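Local coordinates for F-BAR domain only protein 1 (Danio rerio, PDB 5JP2) that probably acts at an early step of clathrin-mediated endocytosis, its mu homology domain binding an Eps15 peptide, and may thereby regulate Bmp signalling, at residues T158-D163 with A228-L233; A169-T174 with L214-H219; T174-V179 with V245-S250; Q180-L185 with R206-L211. One frame throughout, in Å; residues are numbered along the deposited sequence.

How the contacts relate
All four contacts lie in the mu homology domain. Along the chain, contact 4 (180-185 with 206-211) is nested inside the loops closed by the other three. Contacts 3 and 4 both reach one mixed sheet, strand 179-184 running between strands 242-250 and 206-210, with centres about 15 Å apart. Contact 1 belongs to a separate four-stranded sheet whose inner side packs on contact 4, centres about 12 Å apart: Trp-230 meets Leu-185, and Ala-228 meets Trp-209 and Leu-207. Contact 2 joins two loops beside contact 3, with which it shares Thr-174, and lies about 29 Å from contact 1, centre to centre. Two facing sheets are thus joined, and the bound peptide touches contact 3 at Val-248.

Contact 1: T158-D163 with A228-L233; sequences TRVSLD and ASWQCL
Thr-158 lies over one face of the Trp-230 indole, its CB 3.6 Å above the ring plane and displaced toward the rim. Its methyl CG2 reaches the six-membered ring, 3.7 Å from Trp-230 CZ2, because chi1 of -54° sets CG2 opposite the backbone N. The Trp-230 side chain leaves its strand with CG between the backbone N and the carbonyl carbon (chi1 60°), which swings the indole over the neighbouring strand instead of along its own. The far end of the ring then meets Val-160, whose CG2 comes obliquely to within 3.5 Å of Trp-230 CH2. Beneath these side chains, strands 157-166 and 223-231 run antiparallel as inner strands of a four-stranded sheet, between strands 145-154 and 192-195. Thr-158 and Trp-230 exchange two backbone hydrogen bonds; those between Val-160 and Ala-228 are shorter, 2.8 Å from Val-160 N to Ala-228 O and the same from Ala-228 N to Val-160 O. The indole also packs on Leu-185 and Ala-189, so it lies between this sheet and the chain just beyond strand 179-184. An alanine in place of Trp-230 would probably leave Thr-158 CG2 and Val-160 CG2 without their aromatic cover and open a gap beside Leu-185. On the other face of the sheet Arg-159 and Ser-229 form the non-hydrogen-bonded pair, their CA atoms 4.3 Å apart, with the arginine extended from CG to NE.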
loop_
_atom_site.group_PDB
_atom_site.type_symbol
_atom_site.label_atom_id
_atom_site.label_comp_id
_atom_site.label_asym_id
_atom_site.label_seq_id
_atom_site.Cartn_x
_atom_site.Cartn_y
_atom_site.Cartn_z
ATOM N N THR B 158 -2.489 31.190 -17.000
ATOM C CA THR B 158 -1.930 29.848 -16.965
ATOM C C THR B 158 -3.058 28.837 -17.062
ATOM O O THR B 158 -4.062 28.961 -16.359
ATOM C CB THR B 158 -1.158 29.623 -15.673
ATOM O OG1 THR B 158 -0.176 30.650 -15.522
ATOM C CG2 THR B 158 -0.494 28.272 -15.689
ATOM N N ARG B 159 -2.914 27.843 -17.921
ATOM C CA ARG B 159 -3.906 26.785 -17.963
ATOM C C ARG B 159 -3.229 25.461 -17.644
ATOM O O ARG B 159 -2.115 25.195 -18.098
ATOM C CB ARG B 159 -4.611 26.739 -19.311
ATOM C CG ARG B 159 -5.799 25.805 -19.342
ATOM C CD ARG B 159 -6.375 25.665 -20.732
ATOM N NE ARG B 159 -7.419 24.648 -20.762
ATOM C CZ ARG B 159 -7.222 23.398 -21.154
ATOM N NH1 ARG B 159 -6.016 23.019 -21.552
ATOM N NH2 ARG B 159 -8.227 22.533 -21.150
ATOM N N VAL B 160 -3.900 24.637 -16.851
ATOM C CA VAL B 160 -3.379 23.342 -16.442
ATOM C C VAL B 160 -4.457 22.303 -16.687
ATOM O O VAL B 160 -5.621 22.527 -16.351
ATOM C CB VAL B 160 -2.965 23.364 -14.959
ATOM C CG1 VAL B 160 -2.600 21.985 -14.475
ATOM C CG2 VAL B 160 -1.809 24.321 -14.758
ATOM N N SER B 161 -4.073 21.171 -17.262
ATOM C CA SER B 161 -5.008 20.089 -17.512
ATOM C C SER B 161 -4.374 18.755 -17.139
ATOM O O SER B 161 -3.163 18.580 -17.246
ATOM C CB SER B 161 -5.450 20.092 -18.964
ATOM O OG SER B 161 -4.441 19.535 -19.769
ATOM N N LEU B 162 -5.207 17.813 -16.707
ATOM C CA LEU B 162 -4.744 16.484 -16.330
ATOM C C LEU B 162 -5.641 15.399 -16.902
ATOM O O LEU B 162 -6.849 15.406 -16.672
ATOM C CB LEU B 162 -4.684 16.331 -14.812
ATOM C CG LEU B 162 -4.245 14.954 -14.300
ATOM C CD1 LEU B 162 -2.769 14.726 -14.503
ATOM C CD2 LEU B 162 -4.591 14.797 -12.845
ATOM N N ASP B 163 -5.052 14.466 -17.631
ATOM C CA ASP B 163 -5.738 13.248 -18.032
ATOM C C ASP B 163 -5.308 12.111 -17.111
ATOM O O ASP B 163 -4.134 11.983 -16.775
ATOM C CB ASP B 163 -5.452 12.892 -19.490
ATOM C CG ASP B 163 -5.913 13.967 -20.463
ATOM O OD1 ASP B 163 -6.795 14.763 -20.106
ATOM O OD2 ASP B 163 -5.404 14.017 -21.598
ATOM N N ALA B 228 -7.882 23.497 -15.029
ATOM C CA ALA B 228 -8.107 24.743 -14.320
ATOM C C ALA B 228 -7.271 25.831 -14.965
ATOM O O ALA B 228 -6.242 25.551 -15.578
ATOM C CB ALA B 228 -7.752 24.616 -12.842
ATOM N N SER B 229 -7.723 27.074 -14.815
ATOM C CA SER B 229 -7.027 28.239 -15.335
ATOM C C SER B 229 -7.199 29.393 -14.366
ATOM O O SER B 229 -8.177 29.450 -13.623
ATOM C CB SER B 229 -7.554 28.654 -16.698
ATOM O OG SER B 229 -8.924 28.972 -16.587
ATOM N N TRP B 230 -6.246 30.316 -14.388
ATOM C CA TRP B 230 -6.280 31.476 -13.509
ATOM C C TRP B 230 -5.395 32.564 -14.101
ATOM O O TRP B 230 -4.749 32.371 -15.134
ATOM C CB TRP B 230 -5.816 31.096 -12.106
ATOM C CG TRP B 230 -4.423 30.556 -12.088
ATOM C CD1 TRP B 230 -3.277 31.256 -11.897
ATOM C CD2 TRP B 230 -4.036 29.198 -12.278
ATOM N NE1 TRP B 230 -2.197 30.421 -11.958
ATOM C CE2 TRP B 230 -2.639 29.147 -12.185
ATOM C CE3 TRP B 230 -4.739 28.014 -12.504
ATOM C CZ2 TRP B 230 -1.932 27.968 -12.317
ATOM C CZ3 TRP B 230 -4.038 26.851 -12.633
ATOM C CH2 TRP B 230 -2.647 26.832 -12.540
ATOM N N GLN B 231 -5.360 33.714 -13.430
ATOM C CA GLN B 231 -4.503 34.825 -13.813
ATOM C C GLN B 231 -3.597 35.134 -12.639
ATOM O O GLN B 231 -4.028 35.061 -11.487
ATOM C CB GLN B 231 -5.285 36.084 -14.184
ATOM C CG GLN B 231 -5.947 36.035 -15.541
ATOM C CD GLN B 231 -6.897 37.192 -15.749
ATOM O OE1 GLN B 231 -6.911 38.139 -14.964
ATOM N NE2 GLN B 231 -7.741 37.092 -16.767
ATOM N N CYS B 232 -2.345 35.464 -12.931
ATOM C CA CYS B 232 -1.366 35.789 -11.902
ATOM C C CYS B 232 -0.587 37.013 -12.350
ATOM O O CYS B 232 0.046 36.993 -13.409
ATOM C CB CYS B 232 -0.427 34.610 -11.645
ATOM S SG CYS B 232 0.012 34.382 -9.914
ATOM N N LEU B 233 -0.628 38.076 -11.542
ATOM C CA LEU B 233 -0.008 39.333 -11.946
ATOM C C LEU B 233 1.492 39.179 -12.163
ATOM O O LEU B 233 2.063 39.863 -13.016
ATOM C CB LEU B 233 -0.286 40.419 -10.907
#

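Contact 2: A169-T174 with L214-H219; sequences ATAPAT and LSPTNH
Carbonyl-to-proline contacts carry most of this junction: CG and CD of Pro-216 meet two backbone oxygens of segment 169-174. Pro-216 CD sits 3.4 Å from Thr-174 O, and Pro-216 CG lies 3.6 Å from Pro-172 O. The two oxygens thus meet neighbouring ring carbons, and Pro-216 buries more surface here than any other residue of the two segments. No hydrogen bond crosses between the segments, so the fit rests on contact of carbon with carbon and of carbon with carbonyl oxygen.

The apolar contribution is small. Ala-171 turns its methyl toward the same proline, CB to Pro-216 CB being 4.2 Å, so that the ring is approached by Ala-171 as well as by the two carbonyls. The Pro-172 ring packs instead on Pro-144, Ala-252, Leu-254 and Phe-275.

Polar bonds lie within or beyond the segments. Ser-215 OG and Thr-217 OG1 are hydrogen-bonded at 2.8 Å, tying together the residues on either side of Pro-216 in the sequence. Thr-174 sends its hydroxyl to Ser-250 O, and Thr-170 OG1 bonds to the backbone O of Cys-167, a residue of the zinc site. The arrangement is irregular loop-to-loop packing: the connection from strand 157-166 to strand 179-184 rests on the one leading from strand 206-210 into helix 219-222, the side chain of Pro-216 lying about 9 Å from the zinc ion held by His-165 and Cys-167.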
loop_
_atom_site.group_PDB
_atom_site.type_symbol
_atom_site.label_atom_id
_atom_site.label_comp_id
_atom_site.label_asym_id
_atom_site.label_seq_id
_atom_site.Cartn_x
_atom_site.Cartn_y
_atom_site.Cartn_z
ATOM N N ALA B 169 -4.205 -3.128 -17.756
ATOM C CA ALA B 169 -2.844 -3.634 -17.866
ATOM C C ALA B 169 -2.000 -3.223 -16.669
ATOM O O ALA B 169 -0.992 -3.865 -16.363
ATOM C CB ALA B 169 -2.211 -3.137 -19.159
ATOM N N THR B 170 -2.344 -2.102 -16.047
ATOM C CA THR B 170 -1.563 -1.554 -14.954
ATOM C C THR B 170 -2.153 -1.893 -13.597
ATOM O O THR B 170 -1.422 -2.243 -12.673
ATOM C CB THR B 170 -1.454 -0.049 -15.111
ATOM O OG1 THR B 170 -2.721 0.550 -14.838
ATOM C CG2 THR B 170 -1.064 0.279 -16.509
ATOM N N ALA B 171 -3.342 -1.707 -13.451
ATOM C CA ALA B 171 -3.938 -1.692 -12.133
ATOM C C ALA B 171 -4.274 -3.093 -11.635
ATOM O O ALA B 171 -4.613 -3.984 -12.420
ATOM C CB ALA B 171 -5.197 -0.843 -12.142
ATOM N N PRO B 172 -4.196 -3.282 -10.323
ATOM C CA PRO B 172 -4.719 -4.505 -9.713
ATOM C C PRO B 172 -6.230 -4.557 -9.840
ATOM O O PRO B 172 -6.886 -3.571 -10.178
ATOM C CB PRO B 172 -4.286 -4.378 -8.253
ATOM C CG PRO B 172 -4.262 -2.932 -8.013
ATOM C CD PRO B 172 -3.776 -2.310 -9.304
ATOM N N ALA B 173 -6.793 -5.722 -9.540
ATOM C CA ALA B 173 -8.232 -5.896 -9.663
ATOM C C ALA B 173 -8.873 -5.478 -8.354
ATOM O O ALA B 173 -9.026 -6.291 -7.442
ATOM C CB ALA B 173 -8.578 -7.337 -10.005
ATOM N N THR B 174 -9.327 -4.229 -8.314
ATOM C CA THR B 174 -9.997 -3.611 -7.182
ATOM C C THR B 174 -10.214 -2.151 -7.530
ATOM O O THR B 174 -9.657 -1.651 -8.502
ATOM C CB THR B 174 -9.211 -3.752 -5.867
ATOM O OG1 THR B 174 -9.952 -3.143 -4.800
ATOM C CG2 THR B 174 -7.838 -3.106 -5.946
ATOM N N LEU B 214 -12.500 4.810 -8.863
ATOM C CA LEU B 214 -12.047 4.417 -10.185
ATOM C C LEU B 214 -11.842 2.926 -10.245
ATOM O O LEU B 214 -11.337 2.321 -9.300
ATOM C CB LEU B 214 -10.752 5.095 -10.556
ATOM C CG LEU B 214 -10.769 6.595 -10.411
ATOM C CD1 LEU B 214 -9.362 7.049 -10.510
ATOM C CD2 LEU B 214 -11.626 7.205 -11.480
ATOM N N SER B 215 -12.210 2.348 -11.372
ATOM C CA SER B 215 -12.077 0.924 -11.543
ATOM C C SER B 215 -11.487 0.621 -12.909
ATOM O O SER B 215 -11.838 1.267 -13.901
ATOM C CB SER B 215 -13.448 0.252 -11.401
ATOM O OG SER B 215 -13.373 -1.103 -11.780
ATOM N N PRO B 216 -10.587 -0.353 -12.993
ATOM C CA PRO B 216 -10.060 -0.734 -14.306
ATOM C C PRO B 216 -11.086 -1.424 -15.176
ATOM O O PRO B 216 -10.894 -1.496 -16.391
ATOM C CB PRO B 216 -8.896 -1.668 -13.954
ATOM C CG PRO B 216 -9.224 -2.185 -12.588
ATOM C CD PRO B 216 -9.947 -1.089 -11.892
ATOM N N THR B 217 -12.177 -1.914 -14.587
ATOM C CA THR B 217 -13.107 -2.784 -15.293
ATOM C C THR B 217 -13.846 -2.064 -16.411
ATOM O O THR B 217 -14.212 -2.692 -17.405
ATOM C CB THR B 217 -14.108 -3.380 -14.308
ATOM O OG1 THR B 217 -14.889 -2.329 -13.723
ATOM C CG2 THR B 217 -13.375 -4.136 -13.209
ATOM N N ASN B 218 -14.095 -0.770 -16.273
ATOM C CA ASN B 218 -14.927 -0.079 -17.247
ATOM C C ASN B 218 -14.255 1.198 -17.716
ATOM O O ASN B 218 -13.689 1.942 -16.910
ATOM C CB ASN B 218 -16.298 0.217 -16.647
ATOM C CG ASN B 218 -17.215 -0.982 -16.702
ATOM O OD1 ASN B 218 -17.090 -1.818 -17.593
ATOM N ND2 ASN B 218 -18.101 -1.104 -15.721
ATOM N N HIS B 219 -14.334 1.444 -19.028
ATOM C CA HIS B 219 -13.680 2.602 -19.633
ATOM C C HIS B 219 -14.233 3.901 -19.068
ATOM O O HIS B 219 -13.479 4.792 -18.666
ATOM C CB HIS B 219 -13.861 2.583 -21.152
ATOM C CG HIS B 219 -13.205 1.425 -21.837
ATOM N ND1 HIS B 219 -11.837 1.258 -21.877
ATOM C CD2 HIS B 219 -13.731 0.394 -22.539
ATOM C CE1 HIS B 219 -11.550 0.163 -22.562
ATOM N NE2 HIS B 219 -12.682 -0.378 -22.975
#

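Contact 3: T174-V179 with V245-S250; sequences TQLTSV and VQFVGS
Leu-176 lies alongside the Phe-247 ring, the two side chains pointing the same way, with CD2 of the leucine 4.0 Å from both CD1 and CE1 of the phenylalanine. The Phe-247 ring also makes an edge-to-face contact with Tyr-280. Val-179 closes on the stem of the same side chain, its CG2 4.0 Å from Phe-247 CB.

Between the backbones, Thr-177 and Val-248 form one antiparallel hydrogen-bonded pair. Thr-177 N reaches Val-248 O at 2.9 Å in a nearly straight bond (171° at the hydrogen), whereas the return bond from Val-248 N to Thr-177 O is more bent, at 132°. The chain then turns a corner at Ser-178, and Val-179 CA continues the contact with a CA-H...O approach to Gln-246 O, 3.2 Å away.

At the other end, Thr-174 OG1 donates to Ser-250 O at 2.8 Å, the torsion of -179° placing the hydroxyl opposite the threonine's own backbone N. A water gives hydrogens to Thr-174 OG1 and Gln-175 O and accepts one from Ser-250 N, bridging loop and strand beyond the backbone pair. A valine at Thr-174 would probably leave Ser-250 O without this donor and the water with one fewer partner. The whole is a short antiparallel pairing, one bridge long, just before the corner into strand 179-184 of the large mixed sheet, at the peptide-binding site of the mu homology domain: Val-248 packs on an aromatic side chain of the bound peptide.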
loop_
_atom_site.group_PDB
_atom_site.type_symbol
_atom_site.label_atom_id
_atom_site.label_comp_id
_atom_site.label_asym_id
_atom_site.label_seq_id
_atom_site.Cartn_x
_atom_site.Cartn_y
_atom_site.Cartn_z
ATOM N N THR B 174 -9.327 -4.229 -8.314
ATOM C CA THR B 174 -9.997 -3.611 -7.182
ATOM C C THR B 174 -10.214 -2.151 -7.530
ATOM O O THR B 174 -9.657 -1.651 -8.502
ATOM C CB THR B 174 -9.211 -3.752 -5.867
ATOM O OG1 THR B 174 -9.952 -3.143 -4.800
ATOM C CG2 THR B 174 -7.838 -3.106 -5.946
ATOM N N GLN B 175 -11.042 -1.476 -6.761
ATOM C CA GLN B 175 -11.277 -0.067 -6.961
ATOM C C GLN B 175 -10.192 0.773 -6.300
ATOM O O GLN B 175 -9.620 0.397 -5.278
ATOM C CB GLN B 175 -12.631 0.315 -6.384
ATOM C CG GLN B 175 -13.778 -0.390 -7.012
ATOM C CD GLN B 175 -15.047 0.396 -6.837
ATOM O OE1 GLN B 175 -15.359 0.847 -5.737
ATOM N NE2 GLN B 175 -15.783 0.581 -7.923
ATOM N N LEU B 176 -9.943 1.938 -6.874
ATOM C CA LEU B 176 -9.219 2.988 -6.183
ATOM C C LEU B 176 -10.240 3.926 -5.556
ATOM O O LEU B 176 -11.111 4.446 -6.249
ATOM C CB LEU B 176 -8.312 3.738 -7.161
ATOM C CG LEU B 176 -7.428 2.862 -8.072
ATOM C CD1 LEU B 176 -6.771 3.682 -9.122
ATOM C CD2 LEU B 176 -6.371 2.106 -7.311
ATOM N N THR B 177 -10.138 4.143 -4.255
ATOM C CA THR B 177 -11.116 4.934 -3.530
ATOM C C THR B 177 -10.422 6.108 -2.852
ATOM O O THR B 177 -9.209 6.235 -2.888
ATOM C CB THR B 177 -11.876 4.066 -2.516
ATOM O OG1 THR B 177 -11.006 3.661 -1.458
ATOM C CG2 THR B 177 -12.397 2.825 -3.190
ATOM N N SER B 178 -11.217 6.965 -2.218
ATOM C CA SER B 178 -10.738 8.218 -1.630
ATOM C C SER B 178 -9.838 8.991 -2.599
ATOM O O SER B 178 -8.802 9.534 -2.227
ATOM C CB SER B 178 -10.017 7.950 -0.311
ATOM O OG SER B 178 -10.930 7.553 0.690
ATOM N N VAL B 179 -10.259 9.060 -3.853
ATOM C CA VAL B 179 -9.454 9.650 -4.908
ATOM C C VAL B 179 -9.560 11.168 -4.854
ATOM O O VAL B 179 -10.655 11.726 -4.888
ATOM C CB VAL B 179 -9.873 9.121 -6.284
ATOM C CG1 VAL B 179 -8.938 9.663 -7.353
ATOM C CG2 VAL B 179 -9.862 7.611 -6.287
ATOM N N VAL B 245 -1.910 13.339 -6.701
ATOM C CA VAL B 245 -3.066 12.458 -6.639
ATOM C C VAL B 245 -2.964 11.568 -5.410
ATOM O O VAL B 245 -1.898 11.038 -5.091
ATOM C CB VAL B 245 -3.196 11.602 -7.908
ATOM C CG1 VAL B 245 -4.470 10.794 -7.866
ATOM C CG2 VAL B 245 -3.185 12.486 -9.122
ATOM N N GLN B 246 -4.097 11.375 -4.750
ATOM C CA GLN B 246 -4.203 10.535 -3.575
ATOM C C GLN B 246 -5.274 9.490 -3.807
ATOM O O GLN B 246 -6.326 9.789 -4.365
ATOM C CB GLN B 246 -4.528 11.372 -2.347
ATOM C CG GLN B 246 -3.495 12.451 -2.127
ATOM C CD GLN B 246 -3.775 13.269 -0.913
ATOM O OE1 GLN B 246 -4.913 13.623 -0.646
ATOM N NE2 GLN B 246 -2.730 13.625 -0.195
ATOM N N PHE B 247 -5.003 8.266 -3.385
ATOM C CA PHE B 247 -6.012 7.224 -3.434
ATOM C C PHE B 247 -5.599 6.090 -2.514
ATOM O O PHE B 247 -4.489 6.062 -1.984
ATOM C CB PHE B 247 -6.249 6.733 -4.869
ATOM C CG PHE B 247 -5.028 6.187 -5.560
ATOM C CD1 PHE B 247 -4.513 4.931 -5.233
ATOM C CD2 PHE B 247 -4.428 6.906 -6.584
ATOM C CE1 PHE B 247 -3.400 4.433 -5.878
ATOM C CE2 PHE B 247 -3.322 6.412 -7.243
ATOM C CZ PHE B 247 -2.813 5.159 -6.889
ATOM N N VAL B 248 -6.500 5.117 -2.385
ATOM C CA VAL B 248 -6.410 4.028 -1.430
ATOM C C VAL B 248 -7.005 2.820 -2.129
ATOM O O VAL B 248 -7.782 2.949 -3.070
ATOM C CB VAL B 248 -7.168 4.360 -0.114
ATOM C CG1 VAL B 248 -7.380 3.149 0.750
ATOM C CG2 VAL B 248 -6.435 5.404 0.671
ATOM N N GLY B 249 -6.630 1.638 -1.672
ATOM C CA GLY B 249 -7.169 0.411 -2.213
ATOM C C GLY B 249 -7.104 -0.677 -1.165
ATOM O O GLY B 249 -6.457 -0.534 -0.132
ATOM N N SER B 250 -7.850 -1.744 -1.414
ATOM C CA SER B 250 -7.865 -2.879 -0.512
ATOM C C SER B 250 -8.180 -4.111 -1.325
ATOM O O SER B 250 -8.859 -4.029 -2.345
ATOM C CB SER B 250 -8.899 -2.720 0.596
ATOM O OG SER B 250 -10.178 -2.672 0.018
HETATM O O HOH W 1 -10.007 -0.761 -3.018
#

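Contact 4: Q180-L185 with R206-L211; sequences QVLLPL and RLLWKL
Leu-182 fills the hollow between Arg-206 and Leu-208. Its CD2 lies 3.5 Å from Leu-208 CD1 and also 3.8 Å above the plane of the Arg-206 guanidinium, over one face toward the rim. The arginine reaches there with an extended chain from CG to NE after a first torsion of 59°. Farther along, Leu-208 CD1 nestles against the side chain of Gln-180, so glutamine, leucine, leucine and arginine interlock along this face.

The opposite face is mostly apolar, the indole NE1 of Trp-209 being bonded to Pro-196 O. The edge of the Trp-209 six-membered ring meets Val-181 O (3.6 Å from Trp-209 CE3) and Leu-183 CB (4.0 Å from Trp-209 CZ3), near the ring plane; Val-181 CG1 also lies 4.0 Å from Trp-209 CE3. Leu-183 lies alongside Leu-207, while Val-181 CG2 knocks against Leu-211 CD1 at 3.7 Å.

Four backbone hydrogen bonds draw these surfaces together, among them Leu-207 N to Leu-183 O at 2.6 Å. The strands form a regular antiparallel ladder in the large mixed sheet, whose Trp-209 face packs on Leu-226 and Ala-228 of the facing sheet, as in a beta sandwich.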
loop_
_atom_site.group_PDB
_atom_site.type_symbol
_atom_site.label_atom_id
_atom_site.label_comp_id
_atom_site.label_asym_id
_atom_site.label_seq_id
_atom_site.Cartn_x
_atom_site.Cartn_y
_atom_site.Cartn_z
ATOM N N GLN B 180 -8.413 11.828 -4.767
ATOM C CA GLN B 180 -8.307 13.276 -4.744
ATOM C C GLN B 180 -7.209 13.730 -5.696
ATOM O O GLN B 180 -6.206 13.051 -5.875
ATOM C CB GLN B 180 -7.971 13.790 -3.349
ATOM C CG GLN B 180 -9.043 13.642 -2.323
ATOM C CD GLN B 180 -8.652 14.291 -1.021
ATOM O OE1 GLN B 180 -7.533 14.762 -0.873
ATOM N NE2 GLN B 180 -9.570 14.329 -0.072
ATOM N N VAL B 181 -7.379 14.914 -6.259
ATOM C CA VAL B 181 -6.366 15.527 -7.100
ATOM C C VAL B 181 -6.103 16.910 -6.550
ATOM O O VAL B 181 -7.036 17.691 -6.357
ATOM C CB VAL B 181 -6.789 15.603 -8.575
ATOM C CG1 VAL B 181 -5.695 16.290 -9.413
ATOM C CG2 VAL B 181 -7.063 14.231 -9.093
ATOM N N LEU B 182 -4.836 17.211 -6.311
ATOM C CA LEU B 182 -4.418 18.433 -5.647
ATOM C C LEU B 182 -3.508 19.223 -6.569
ATOM O O LEU B 182 -2.495 18.704 -7.044
ATOM C CB LEU B 182 -3.700 18.114 -4.341
ATOM C CG LEU B 182 -4.509 17.247 -3.379
ATOM C CD1 LEU B 182 -3.619 16.578 -2.375
ATOM C CD2 LEU B 182 -5.503 18.108 -2.685
ATOM N N LEU B 183 -3.882 20.460 -6.835
ATOM C CA LEU B 183 -3.051 21.397 -7.584
ATOM C C LEU B 183 -2.754 22.585 -6.681
ATOM O O LEU B 183 -3.676 23.348 -6.350
ATOM C CB LEU B 183 -3.750 21.843 -8.863
ATOM C CG LEU B 183 -3.108 22.968 -9.660
ATOM C CD1 LEU B 183 -1.736 22.578 -10.170
ATOM C CD2 LEU B 183 -4.005 23.320 -10.796
ATOM N N PRO B 184 -1.512 22.792 -6.238
ATOM C CA PRO B 184 -1.250 23.948 -5.379
ATOM C C PRO B 184 -1.339 25.234 -6.177
ATOM O O PRO B 184 -0.897 25.304 -7.321
ATOM C CB PRO B 184 0.167 23.685 -4.861
ATOM C CG PRO B 184 0.775 22.863 -5.877
ATOM C CD PRO B 184 -0.290 22.020 -6.492
ATOM N N LEU B 185 -1.971 26.238 -5.576
ATOM C CA LEU B 185 -2.162 27.536 -6.200
ATOM C C LEU B 185 -2.121 28.613 -5.132
ATOM O O LEU B 185 -2.836 28.519 -4.131
ATOM C CB LEU B 185 -3.496 27.572 -6.937
ATOM C CG LEU B 185 -3.805 28.855 -7.682
ATOM C CD1 LEU B 185 -2.757 29.059 -8.744
ATOM C CD2 LEU B 185 -5.160 28.747 -8.295
ATOM N N ARG B 206 -4.277 25.267 -2.136
ATOM C CA ARG B 206 -4.274 24.316 -3.234
ATOM C C ARG B 206 -5.696 24.062 -3.708
ATOM O O ARG B 206 -6.659 24.217 -2.962
ATOM C CB ARG B 206 -3.592 23.008 -2.840
ATOM C CG ARG B 206 -4.231 22.323 -1.676
ATOM C CD ARG B 206 -3.346 21.220 -1.125
ATOM N NE ARG B 206 -4.019 20.495 -0.050
ATOM C CZ ARG B 206 -3.477 19.497 0.639
ATOM N NH1 ARG B 206 -2.244 19.094 0.374
ATOM N NH2 ARG B 206 -4.170 18.906 1.598
ATOM N N LEU B 207 -5.810 23.708 -4.981
ATOM C CA LEU B 207 -7.082 23.304 -5.559
ATOM C C LEU B 207 -7.338 21.823 -5.311
ATOM O O LEU B 207 -6.436 20.994 -5.449
ATOM C CB LEU B 207 -7.083 23.559 -7.057
ATOM C CG LEU B 207 -7.338 24.971 -7.515
ATOM C CD1 LEU B 207 -7.252 24.998 -9.016
ATOM C CD2 LEU B 207 -8.702 25.374 -7.052
ATOM N N LEU B 208 -8.568 21.493 -4.930
ATOM C CA LEU B 208 -8.954 20.130 -4.596
ATOM C C LEU B 208 -10.082 19.641 -5.483
ATOM O O LEU B 208 -11.169 20.220 -5.489
ATOM C CB LEU B 208 -9.394 20.030 -3.141
ATOM C CG LEU B 208 -9.978 18.676 -2.731
ATOM C CD1 LEU B 208 -8.976 17.543 -2.846
ATOM C CD2 LEU B 208 -10.532 18.740 -1.327
ATOM N N TRP B 209 -9.823 18.575 -6.229
ATOM C CA TRP B 209 -10.861 17.803 -6.894
ATOM C C TRP B 209 -11.079 16.507 -6.128
ATOM O O TRP B 209 -10.117 15.812 -5.798
ATOM C CB TRP B 209 -10.490 17.480 -8.334
ATOM C CG TRP B 209 -10.544 18.632 -9.269
ATOM C CD1 TRP B 209 -11.624 19.085 -9.953
ATOM C CD2 TRP B 209 -9.448 19.452 -9.660
ATOM N NE1 TRP B 209 -11.273 20.145 -10.738
ATOM C CE2 TRP B 209 -9.939 20.391 -10.576
ATOM C CE3 TRP B 209 -8.102 19.491 -9.310
ATOM C CZ2 TRP B 209 -9.134 21.358 -11.147
ATOM C CZ3 TRP B 209 -7.302 20.436 -9.888
ATOM C CH2 TRP B 209 -7.818 21.361 -10.797
ATOM N N LYS B 210 -12.332 16.168 -5.881
ATOM C CA LYS B 210 -12.701 14.861 -5.361
ATOM C C LYS B 210 -13.279 14.055 -6.508
ATOM O O LYS B 210 -14.254 14.475 -7.130
ATOM C CB LYS B 210 -13.726 14.969 -4.235
ATOM C CG LYS B 210 -13.243 15.630 -2.974
ATOM C CD LYS B 210 -14.287 15.482 -1.888
ATOM C CE LYS B 210 -13.834 16.085 -0.580
ATOM N NZ LYS B 210 -14.883 15.944 0.464
ATOM N N LEU B 211 -12.714 12.886 -6.754
ATOM C CA LEU B 211 -13.097 12.064 -7.882
ATOM C C LEU B 211 -13.901 10.871 -7.399
ATOM O O LEU B 211 -13.743 10.413 -6.270
ATOM C CB LEU B 211 -11.868 11.567 -8.637
ATOM C CG LEU B 211 -10.962 12.615 -9.262
ATOM C CD1 LEU B 211 -9.860 11.949 -10.007
ATOM C CD2 LEU B 211 -11.762 13.460 -10.200
#